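Local coordinates for protein THB11 (Chlamydomonas reinhardtii, PDB 6TD7) that binds haem through a truncated globin domain, probably takes up oxygen on the iron, and may take part in nitrite reduction, at residues Y32-A37 with F102-T107; I42-D47 with P92-L97. All coordinates share one frame; numbering follows the deposited sequence.

Both interactions lie in the truncated globin domain of a longer protein and share helix 92-108: interaction 2 uses its first turns, interaction 1 its later ones. Their centres lie about 12 Å apart. Along the chain the order is 32-37, 42-47, 92-97 and 102-107, so interaction 2 is nested within the loop that interaction 1 closes. Helices 21-36 and 42-45 follow each other, and the contacts touch where Leu-35 CB packs 3.9 Å from Leu-45 CD1. The consecutive helices 21-36 and 42-45 are thereby fastened to one long helix, with interaction 2 at the haem edge and Tyr-32, in interaction 1, reaching the distal ligand.

Interaction 1. Residues Y32-A37 with F102-T107; sequences YRKLYA and FEEAMT. With CYN (cyanide ion), chain C.
Lys-34, near the end of helix 21-36, reaches across to Glu-104 of helix 92-108 in a salt bridge that joins these two helices of the truncated globin fold. The bond, 2.8 Å from Lys-34 NZ to Glu-104 OE2, meets the oxygen on its anti side, 22° out of the carboxylate plane. The lysine chain runs extended as far as CE and then bends at its last torsion (chi4 -73°), which turns the ammonium toward the acid. Its aliphatic part also packs: Lys-34 CE lies 3.8 Å from Glu-104 CB and 3.9 Å from the backbone N of Ala-105, so the methylene end rests on the helix while the charge sits at its flank. Here the backbones are close, with the CA atoms of Lys-34 and Ala-105 8.3 Å apart, and the small side chain of Ala-105 fits against Val-27 and Leu-30 of helix 21-36. The charges have further partners: Lys-34 NZ also forms a salt bridge with Glu-108, and Glu-104 OE1 with Lys-100, so the chain of charges runs Lys-100, Glu-104, Lys-34, Glu-108, with Lys-34 of the other helix set between the two acids. Two residues before Lys-34, Tyr-32 leaves the same helix in another direction, into the distal haem pocket, where it touches Leu-53 and Gln-57, its fellow residues of the cyanide pocket. The ligand nitrogen lies near the plane of the phenol ring, at its edge. Cyanide is carried by the iron through its carbon, and the phenol of Tyr-32 donates from OH to the cyanide N at 2.8 Å.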
loop_
_atom_site.group_PDB
_atom_site.type_symbol
_atom_site.label_atom_id
_atom_site.label_comp_id
_atom_site.label_asym_id
_atom_site.label_seq_id
_atom_site.Cartn_x
_atom_site.Cartn_y
_atom_site.Cartn_z
ATOM N N TYR A 32 1.593 -2.509 -8.220
ATOM C CA TYR A 32 1.874 -1.300 -8.991
ATOM C C TYR A 32 1.417 -1.435 -10.438
ATOM O O TYR A 32 0.971 -0.450 -11.037
ATOM C CB TYR A 32 3.358 -0.953 -8.919
ATOM C CG TYR A 32 3.694 -0.212 -7.650
ATOM C CD1 TYR A 32 3.311 1.112 -7.469
ATOM C CD2 TYR A 32 4.370 -0.844 -6.620
ATOM C CE1 TYR A 32 3.604 1.786 -6.296
ATOM C CE2 TYR A 32 4.669 -0.181 -5.454
ATOM C CZ TYR A 32 4.285 1.129 -5.292
ATOM O OH TYR A 32 4.603 1.761 -4.115
ATOM N N ARG A 33 1.494 -2.632 -11.013
ATOM C CA ARG A 33 0.975 -2.811 -12.364
ATOM C C ARG A 33 -0.515 -2.482 -12.418
ATOM O O ARG A 33 -0.973 -1.780 -13.327
ATOM C CB ARG A 33 1.239 -4.237 -12.840
ATOM C CG ARG A 33 1.465 -4.352 -14.337
ATOM C CD ARG A 33 2.538 -5.386 -14.660
ATOM N NE ARG A 33 2.108 -6.730 -14.289
ATOM C CZ ARG A 33 2.808 -7.582 -13.542
ATOM N NH1 ARG A 33 4.008 -7.263 -13.077
ATOM N NH2 ARG A 33 2.297 -8.773 -13.274
ATOM N N LYS A 34 -1.284 -2.967 -11.438
ATOM C CA LYS A 34 -2.708 -2.660 -11.394
ATOM C C LYS A 34 -2.957 -1.169 -11.190
ATOM O O LYS A 34 -3.844 -0.588 -11.827
ATOM C CB LYS A 34 -3.372 -3.467 -10.276
ATOM C CG LYS A 34 -3.427 -4.960 -10.544
ATOM C CD LYS A 34 -3.624 -5.753 -9.257
ATOM C CE LYS A 34 -3.805 -7.236 -9.535
ATOM N NZ LYS A 34 -5.137 -7.538 -10.134
ATOM N N LEU A 35 -2.194 -0.538 -10.289
ATOM C CA LEU A 35 -2.383 0.883 -10.016
ATOM C C LEU A 35 -2.255 1.713 -11.285
ATOM O O LEU A 35 -3.118 2.540 -11.597
ATOM C CB LEU A 35 -1.355 1.380 -8.999
ATOM C CG LEU A 35 -1.497 1.170 -7.495
ATOM C CD1 LEU A 35 -0.573 2.175 -6.788
ATOM C CD2 LEU A 35 -2.919 1.310 -6.996
ATOM N N TYR A 36 -1.150 1.526 -12.009
ATOM C CA TYR A 36 -0.863 2.345 -13.179
ATOM C C TYR A 36 -1.781 2.026 -14.347
ATOM O O TYR A 36 -1.884 2.831 -15.276
ATOM C CB TYR A 36 0.599 2.156 -13.589
ATOM C CG TYR A 36 1.567 3.021 -12.810
ATOM C CD1 TYR A 36 2.047 2.620 -11.571
ATOM C CD2 TYR A 36 1.998 4.241 -13.315
ATOM C CE1 TYR A 36 2.928 3.409 -10.856
ATOM C CE2 TYR A 36 2.881 5.035 -12.608
ATOM C CZ TYR A 36 3.343 4.612 -11.381
ATOM O OH TYR A 36 4.219 5.401 -10.678
ATOM N N ALA A 37 -2.443 0.874 -14.325
ATOM C CA ALA A 37 -3.417 0.512 -15.342
ATOM C C ALA A 37 -4.815 1.035 -15.038
ATOM O O ALA A 37 -5.718 0.858 -15.861
ATOM C CB ALA A 37 -3.465 -1.012 -15.491
ATOM N N PHE A 102 -4.083 -4.230 -3.964
ATOM C CA PHE A 102 -3.097 -4.950 -3.164
ATOM C C PHE A 102 -3.633 -6.319 -2.775
ATOM O O PHE A 102 -2.907 -7.320 -2.820
ATOM C CB PHE A 102 -2.733 -4.140 -1.925
ATOM C CG PHE A 102 -1.469 -4.587 -1.265
ATOM C CD1 PHE A 102 -1.486 -5.603 -0.326
ATOM C CD2 PHE A 102 -0.259 -3.993 -1.589
ATOM C CE1 PHE A 102 -0.324 -6.017 0.278
ATOM C CE2 PHE A 102 0.907 -4.400 -0.983
ATOM C CZ PHE A 102 0.875 -5.417 -0.050
ATOM N N GLU A 103 -4.916 -6.379 -2.414
ATOM C CA GLU A 103 -5.550 -7.653 -2.097
ATOM C C GLU A 103 -5.617 -8.562 -3.317
ATOM O O GLU A 103 -5.395 -9.775 -3.212
ATOM C CB GLU A 103 -6.951 -7.394 -1.541
ATOM C CG GLU A 103 -7.732 -8.636 -1.167
ATOM C CD GLU A 103 -9.189 -8.329 -0.880
ATOM O OE1 GLU A 103 -9.722 -8.842 0.125
ATOM O OE2 GLU A 103 -9.803 -7.567 -1.658
ATOM N N GLU A 104 -5.952 -8.000 -4.485
ATOM C CA GLU A 104 -5.978 -8.794 -5.710
ATOM C C GLU A 104 -4.606 -9.379 -6.016
ATOM O O GLU A 104 -4.491 -10.537 -6.435
ATOM C CB GLU A 104 -6.448 -7.937 -6.888
ATOM C CG GLU A 104 -7.921 -7.585 -6.871
ATOM C CD GLU A 104 -8.365 -6.823 -8.110
ATOM O OE1 GLU A 104 -9.576 -6.546 -8.218
ATOM O OE2 GLU A 104 -7.516 -6.503 -8.973
ATOM N N ALA A 105 -3.552 -8.576 -5.838
ATOM C CA ALA A 105 -2.198 -9.058 -6.076
ATOM C C ALA A 105 -1.867 -10.246 -5.181
ATOM O O ALA A 105 -1.285 -11.234 -5.643
ATOM C CB ALA A 105 -1.194 -7.926 -5.856
ATOM N N MET A 106 -2.227 -10.173 -3.898
ATOM C CA MET A 106 -1.991 -11.310 -3.012
ATOM C C MET A 106 -2.809 -12.521 -3.445
ATOM O O MET A 106 -2.313 -13.653 -3.430
ATOM C CB MET A 106 -2.316 -10.936 -1.566
ATOM C CG MET A 106 -1.251 -10.090 -0.879
ATOM S SD MET A 106 -1.591 -9.851 0.875
ATOM C CE MET A 106 -3.111 -8.918 0.775
ATOM N N THR A 107 -4.066 -12.305 -3.838
ATOM C CA THR A 107 -4.897 -13.418 -4.290
ATOM C C THR A 107 -4.289 -14.089 -5.516
ATOM O O THR A 107 -4.198 -15.319 -5.592
ATOM C CB THR A 107 -6.312 -12.926 -4.612
ATOM O OG1 THR A 107 -6.906 -12.328 -3.452
ATOM C CG2 THR A 107 -7.185 -14.081 -5.101
HETATM C C CYN C . 1.950 4.236 -2.884
HETATM N N CYN C . 2.778 3.755 -3.532
#

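Interaction 2. Residues I42-D47 with P92-L97; sequences IKYLHD and PEDFDL. With HEM (protoporphyrin IX containing Fe), chain B.
Tyr-44 and Asp-94 face each other across a wide backbone gap, their CA atoms 9.7 Å apart, between the short helix 42-45 and the first turn of helix 92-108. The side chains bridge it by meeting at about a right angle: Tyr-44 OH lies 2.6 Å from Asp-94 OD2, a weak hydrogen bond donated by the phenol. The ring and the carboxylate planes are 62° apart, and the ring carbon Tyr-44 CE2 comes within 3.3 Å of Asp-94 OD2. At its near end the tyrosine packs on the rim of the haem, its CB 3.5 Å from the methyl CMB, which Leu-45 CD2 also touches. Phe-90 meets the Tyr-44 ring edge-to-face. From the other segment, the backbone O of Asp-94 approaches the vinyl carbon CBB at 3.3 Å. Phe-95, its CG turned opposite the backbone N (chi1 -164°), swings to the opposite side of the haem from the cyanide, the side of the axial His-81, and brings CE1 within 3.2 Å of C2C of the haem. A phenylalanine in place of Tyr-44 could still pack on the haem methyl but would probably leave Asp-94 OD2 without its bridging hydroxyl and the two segments joined by little else. Asp-94 has other partners too: Gln-40 NE2 donates to OD1, and Ser-91 N to OD2, the latter resembling the return bond of a capping box. Such a buried carboxylate, given several donors at the start of a helix, is likely to be stabilised in its ionised form.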
loop_
_atom_site.group_PDB
_atom_site.type_symbol
_atom_site.label_atom_id
_atom_site.label_comp_id
_atom_site.label_asym_id
_atom_site.label_seq_id
_atom_site.Cartn_x
_atom_site.Cartn_y
_atom_site.Cartn_z
ATOM N N ILE A 42 -4.425 6.782 -12.450
ATOM C CA ILE A 42 -3.325 7.264 -13.277
ATOM C C ILE A 42 -3.203 8.781 -13.181
ATOM O O ILE A 42 -2.100 9.332 -13.309
ATOM C CB ILE A 42 -3.531 6.777 -14.727
ATOM C CG1 ILE A 42 -2.222 6.862 -15.515
ATOM C CG2 ILE A 42 -4.650 7.565 -15.404
ATOM C CD1 ILE A 42 -1.117 5.971 -14.973
ATOM N N LYS A 43 -4.319 9.480 -12.931
ATOM C CA LYS A 43 -4.274 10.917 -12.690
ATOM C C LYS A 43 -3.203 11.291 -11.677
ATOM O O LYS A 43 -2.617 12.377 -11.750
ATOM C CB LYS A 43 -5.620 11.422 -12.156
ATOM C CG LYS A 43 -6.859 10.892 -12.851
ATOM C CD LYS A 43 -8.119 11.529 -12.264
ATOM C CE LYS A 43 -9.374 10.824 -12.757
ATOM N NZ LYS A 43 -10.603 11.648 -12.579
ATOM N N TYR A 44 -2.965 10.416 -10.702
ATOM C CA TYR A 44 -2.049 10.682 -9.608
ATOM C C TYR A 44 -0.649 10.140 -9.850
ATOM O O TYR A 44 0.275 10.517 -9.121
ATOM C CB TYR A 44 -2.606 10.077 -8.310
ATOM C CG TYR A 44 -4.058 10.418 -8.049
ATOM C CD1 TYR A 44 -4.450 11.725 -7.798
ATOM C CD2 TYR A 44 -5.037 9.435 -8.054
ATOM C CE1 TYR A 44 -5.777 12.047 -7.557
ATOM C CE2 TYR A 44 -6.370 9.746 -7.815
ATOM C CZ TYR A 44 -6.734 11.055 -7.566
ATOM O OH TYR A 44 -8.054 11.378 -7.327
ATOM N N LEU A 45 -0.464 9.284 -10.860
ATOM C CA LEU A 45 0.765 8.522 -11.006
ATOM C C LEU A 45 1.498 8.726 -12.326
ATOM O O LEU A 45 2.656 8.305 -12.433
ATOM C CB LEU A 45 0.470 7.019 -10.854
ATOM C CG LEU A 45 -0.166 6.549 -9.547
ATOM C CD1 LEU A 45 -0.750 5.163 -9.730
ATOM C CD2 LEU A 45 0.856 6.551 -8.434
ATOM N N HIS A 46 0.872 9.347 -13.329
ATOM C CA HIS A 46 1.475 9.376 -14.658
ATOM C C HIS A 46 2.819 10.096 -14.654
ATOM O O HIS A 46 3.673 9.817 -15.502
ATOM C CB HIS A 46 0.523 10.037 -15.658
ATOM C CG HIS A 46 0.412 11.519 -15.495
ATOM N ND1 HIS A 46 1.243 12.402 -16.149
ATOM C CD2 HIS A 46 -0.425 12.273 -14.744
ATOM C CE1 HIS A 46 0.921 13.638 -15.810
ATOM N NE2 HIS A 46 -0.087 13.587 -14.958
ATOM N N ASP A 47 3.027 11.020 -13.714
ATOM C CA ASP A 47 4.285 11.742 -13.594
ATOM C C ASP A 47 5.117 11.252 -12.413
ATOM O O ASP A 47 5.990 11.981 -11.931
ATOM C CB ASP A 47 4.025 13.244 -13.469
ATOM C CG ASP A 47 3.278 13.598 -12.201
ATOM O OD1 ASP A 47 2.495 12.751 -11.719
ATOM O OD2 ASP A 47 3.476 14.715 -11.680
ATOM N N PRO A 92 -10.456 9.273 -0.320
ATOM C CA PRO A 92 -10.596 7.953 0.313
ATOM C C PRO A 92 -11.037 6.866 -0.651
ATOM O O PRO A 92 -10.625 5.707 -0.511
ATOM C CB PRO A 92 -11.649 8.206 1.400
ATOM C CG PRO A 92 -11.509 9.647 1.725
ATOM C CD PRO A 92 -11.134 10.336 0.446
ATOM N N GLU A 93 -11.869 7.212 -1.633
ATOM C CA GLU A 93 -12.308 6.220 -2.606
ATOM C C GLU A 93 -11.160 5.756 -3.495
ATOM O O GLU A 93 -11.138 4.590 -3.903
ATOM C CB GLU A 93 -13.452 6.790 -3.440
ATOM C CG GLU A 93 -14.703 7.070 -2.624
ATOM C CD GLU A 93 -14.851 8.535 -2.255
ATOM O OE1 GLU A 93 -15.981 9.054 -2.363
ATOM O OE2 GLU A 93 -13.843 9.169 -1.870
ATOM N N ASP A 94 -10.195 6.631 -3.797
ATOM C CA ASP A 94 -9.016 6.185 -4.538
ATOM C C ASP A 94 -8.175 5.235 -3.690
ATOM O O ASP A 94 -7.651 4.237 -4.197
ATOM C CB ASP A 94 -8.177 7.384 -4.988
ATOM C CG ASP A 94 -8.938 8.324 -5.911
ATOM O OD1 ASP A 94 -9.593 7.837 -6.857
ATOM O OD2 ASP A 94 -8.870 9.552 -5.688
ATOM N N PHE A 95 -8.063 5.514 -2.389
ATOM C CA PHE A 95 -7.316 4.620 -1.511
ATOM C C PHE A 95 -7.980 3.250 -1.422
ATOM O O PHE A 95 -7.291 2.223 -1.380
ATOM C CB PHE A 95 -7.174 5.240 -0.119
ATOM C CG PHE A 95 -6.111 4.586 0.723
ATOM C CD1 PHE A 95 -4.770 4.789 0.446
ATOM C CD2 PHE A 95 -6.449 3.764 1.782
ATOM C CE1 PHE A 95 -3.786 4.185 1.209
ATOM C CE2 PHE A 95 -5.466 3.159 2.551
ATOM C CZ PHE A 95 -4.137 3.370 2.263
ATOM N N ASP A 96 -9.316 3.209 -1.386
ATOM C CA ASP A 96 -10.015 1.928 -1.407
ATOM C C ASP A 96 -9.605 1.106 -2.624
ATOM O O ASP A 96 -9.347 -0.098 -2.524
ATOM C CB ASP A 96 -11.532 2.142 -1.416
ATOM C CG ASP A 96 -12.073 2.675 -0.099
ATOM O OD1 ASP A 96 -11.397 2.565 0.948
ATOM O OD2 ASP A 96 -13.213 3.188 -0.120
ATOM N N LEU A 97 -9.553 1.744 -3.793
ATOM C CA LEU A 97 -9.149 1.036 -5.005
ATOM C C LEU A 97 -7.732 0.492 -4.870
ATOM O O LEU A 97 -7.457 -0.651 -5.255
ATOM C CB LEU A 97 -9.275 1.980 -6.197
ATOM C CG LEU A 97 -9.312 1.449 -7.626
ATOM C CD1 LEU A 97 -10.170 0.205 -7.766
ATOM C CD2 LEU A 97 -9.838 2.568 -8.517
HETATM C CHA HEM B . 3.961 7.413 -1.099
HETATM C CHB HEM B . 0.351 7.780 -4.361
HETATM C CHC HEM B . -2.005 4.012 -2.398
HETATM C CHD HEM B . 1.369 3.921 1.164
HETATM C C1A HEM B . 3.216 7.834 -2.186
HETATM C C2A HEM B . 3.556 8.852 -3.170
HETATM C C3A HEM B . 2.551 8.928 -4.048
HETATM C C4A HEM B . 1.535 7.975 -3.674
HETATM C CMA HEM B . 2.465 9.860 -5.274
HETATM C CAA HEM B . 4.846 9.703 -3.248
HETATM C CBA HEM B . 5.110 10.475 -1.967
HETATM C CGA HEM B . 6.500 11.064 -2.023
HETATM O O1A HEM B . 6.775 11.990 -1.217
HETATM O O2A HEM B . 7.331 10.615 -2.859
HETATM C C1B HEM B . -0.561 6.766 -4.152
HETATM C C2B HEM B . -1.692 6.457 -5.001
HETATM C C3B HEM B . -2.356 5.428 -4.466
HETATM C C4B HEM B . -1.665 5.034 -3.255
HETATM C CMB HEM B . -2.072 7.205 -6.297
HETATM C CAB HEM B . -3.626 4.785 -5.068
HETATM C CBB HEM B . -4.412 3.971 -4.359
HETATM C C1C HEM B . -1.264 3.672 -1.286
HETATM C C2C HEM B . -1.571 2.559 -0.431
HETATM C C3C HEM B . -0.676 2.528 0.553
HETATM C C4C HEM B . 0.280 3.609 0.360
HETATM C CMC HEM B . -2.766 1.598 -0.613
HETATM C CAC HEM B . -0.685 1.471 1.671
HETATM C CBC HEM B . -0.327 1.818 2.906
HETATM C C1D HEM B . 2.397 4.783 0.811
HETATM C C2D HEM B . 3.701 4.859 1.435
HETATM C C3D HEM B . 4.403 5.821 0.819
HETATM C C4D HEM B . 3.591 6.388 -0.236
HETATM C CMD HEM B . 4.166 3.978 2.613
HETATM C CAD HEM B . 5.854 6.238 1.113
HETATM C CBD HEM B . 5.989 7.242 2.240
HETATM C CGD HEM B . 7.477 7.356 2.426
HETATM O O1D HEM B . 8.022 6.689 3.345
HETATM O O2D HEM B . 8.118 8.086 1.626
HETATM N NA HEM B . 1.972 7.327 -2.531
HETATM N NB HEM B . -0.572 5.872 -3.095
HETATM N NC HEM B . -0.119 4.290 -0.783
HETATM N ND HEM B . 2.371 5.729 -0.201
HETATM FE FE HEM B . 0.954 5.782 -1.628
#